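Local atomic coordinates of acireductone dioxygenase (Bacillus anthracis, PDB entry 4QGL), a protein that oxidises the acireductone of the methionine salvage pathway with O2, probably yielding different products depending on whether iron or nickel occupies its active site. Residues E35-S40 / A69-R74. Sequence-based numbering, arbitrary orientation.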
# COMPACT_ATOMS: atom_id res chain seq x y z
N GLU A 35 -4.93 6.72 5.35
CA GLU A 35 -4.64 8.15 5.39
C GLU A 35 -4.49 8.58 3.98
O GLU A 35 -4.05 7.79 3.13
CB GLU A 35 -3.34 8.42 6.11
CG GLU A 35 -3.32 8.03 7.58
CD GLU A 35 -2.03 8.48 8.27
OE1 GLU A 35 -1.82 8.14 9.47
OE2 GLU A 35 -1.21 9.18 7.61
N LYS A 36 -4.87 9.83 3.71
CA LYS A 36 -4.63 10.40 2.42
C LYS A 36 -3.62 11.53 2.59
O LYS A 36 -3.88 12.51 3.30
CB LYS A 36 -5.94 10.88 1.78
CG LYS A 36 -5.86 11.32 0.29
CD LYS A 36 -6.06 10.14 -0.70
CE LYS A 36 -5.49 10.40 -2.11
NZ LYS A 36 -5.37 9.13 -2.91
N TRP A 37 -2.44 11.38 1.98
CA TRP A 37 -1.40 12.42 2.04
C TRP A 37 -1.45 13.26 0.79
O TRP A 37 -1.96 12.82 -0.26
CB TRP A 37 -0.02 11.80 2.12
CG TRP A 37 0.19 11.00 3.32
CD1 TRP A 37 -0.64 10.90 4.41
CD2 TRP A 37 1.33 10.21 3.60
NE1 TRP A 37 -0.06 10.09 5.36
CE2 TRP A 37 1.14 9.65 4.89
CE3 TRP A 37 2.50 9.92 2.90
CZ2 TRP A 37 2.08 8.83 5.47
CZ3 TRP A 37 3.41 9.12 3.48
CH2 TRP A 37 3.21 8.57 4.76
N ASN A 38 -0.90 14.47 0.89
CA ASN A 38 -1.03 15.45 -0.16
C ASN A 38 -0.02 15.20 -1.27
O ASN A 38 1.13 15.60 -1.22
CB ASN A 38 -0.94 16.83 0.43
CG ASN A 38 -1.11 17.90 -0.60
OD1 ASN A 38 -2.14 18.00 -1.29
ND2 ASN A 38 -0.10 18.68 -0.76
N ILE A 39 -0.49 14.47 -2.28
CA ILE A 39 0.36 13.93 -3.35
C ILE A 39 0.72 15.05 -4.32
O ILE A 39 1.73 14.97 -4.99
CB ILE A 39 -0.26 12.65 -4.00
CG1 ILE A 39 0.70 11.95 -4.97
CG2 ILE A 39 -1.59 12.91 -4.68
CD1 ILE A 39 1.64 11.00 -4.27
N SER A 40 -0.08 16.12 -4.34
CA SER A 40 0.23 17.33 -5.14
C SER A 40 1.55 18.01 -4.76
O SER A 40 2.08 18.80 -5.52
CB SER A 40 -0.89 18.38 -5.02
OG SER A 40 -0.98 18.92 -3.71
N ALA A 69 7.05 10.90 9.70
CA ALA A 69 7.32 11.05 11.11
C ALA A 69 6.07 10.86 11.95
O ALA A 69 6.12 10.24 13.00
CB ALA A 69 7.93 12.43 11.40
N ASP A 70 4.96 11.41 11.49
CA ASP A 70 3.71 11.39 12.25
C ASP A 70 3.16 9.98 12.38
O ASP A 70 2.78 9.56 13.45
CB ASP A 70 2.66 12.32 11.63
CG ASP A 70 3.02 13.83 11.76
OD1 ASP A 70 3.89 14.24 12.58
OD2 ASP A 70 2.38 14.61 11.00
N VAL A 71 3.13 9.28 11.26
CA VAL A 71 2.69 7.88 11.21
C VAL A 71 3.70 6.92 11.90
O VAL A 71 3.31 5.95 12.54
CB VAL A 71 2.30 7.45 9.76
CG1 VAL A 71 3.50 7.20 8.86
CG2 VAL A 71 1.43 6.21 9.78
N SER A 72 5.00 7.22 11.81
CA SER A 72 5.96 6.40 12.50
C SER A 72 5.88 6.57 14.01
O SER A 72 6.11 5.62 14.72
CB SER A 72 7.34 6.70 12.00
OG SER A 72 7.47 6.27 10.66
N ALA A 73 5.54 7.76 14.50
CA ALA A 73 5.45 8.02 15.95
C ALA A 73 4.11 7.60 16.54
O ALA A 73 4.06 7.09 17.63
CB ALA A 73 5.71 9.50 16.27
N ARG A 74 3.03 7.87 15.81
CA ARG A 74 1.67 7.46 16.21
C ARG A 74 1.61 5.93 16.37
O ARG A 74 1.11 5.43 17.37
CB ARG A 74 0.64 7.95 15.16
CG ARG A 74 -0.85 7.70 15.48
CD ARG A 74 -1.81 8.41 14.50
NE ARG A 74 -1.39 9.81 14.29
CZ ARG A 74 -1.08 10.37 13.12
NH1 ARG A 74 -0.69 11.65 13.11
NH2 ARG A 74 -1.16 9.70 11.97
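The Trp37 indole meets helix 65-75 with its edge: CZ2 lies 4.0 Å from CG1 of Val71, a methyl group near the ring plane. Also at the edge, in plane, is OE2 of Glu35, which accepts the indole N-H; NE1 to OE2 is 2.7 Å and the N-H points almost straight at it (169°). A ring of strand 109-113, that of Phe112, stacks with the indole. The other flat group, the Arg74 guanidinium, has the backbone O of Asp70 above the centre of one face, 3.9 Å from the plane, while OE1 of Glu35 arrives at its edge.

Glu35 provides the polar link between the two segments. Its chain runs extended beyond CG and carries the carboxylate to the helix, where OE1 forms a salt bridge with NH2 of Arg74 at 3.0 Å. The two planes are turned 50° apart, and of the guanidinium nitrogens only NH2 reaches the carboxylate, so the pairing is single-pronged. With one oxygen held by the indole and the other by the arginine, rotation of the carboxylate is restrained, and the nearby positive charge would probably favour its ionised form. Arg74 reaches back along its own helix by bending at chi3 (-47°), which turns NH2 toward Glu35. Beside the ion pair, the two methyls of Val71 divide the work: CG1 faces the tryptophan and CG2 packs 3.8 Å from Glu35 OE1. Val71 also touches Ile163 of strand 158-164.

The contact thus places a buried apolar patch beside a more exposed ion pair, fastening helix 65-75 to the end of edge strand 33-36 and its following loop, where a helix packs against one sheet of the cupin β-sandwich of acireductone dioxygenase.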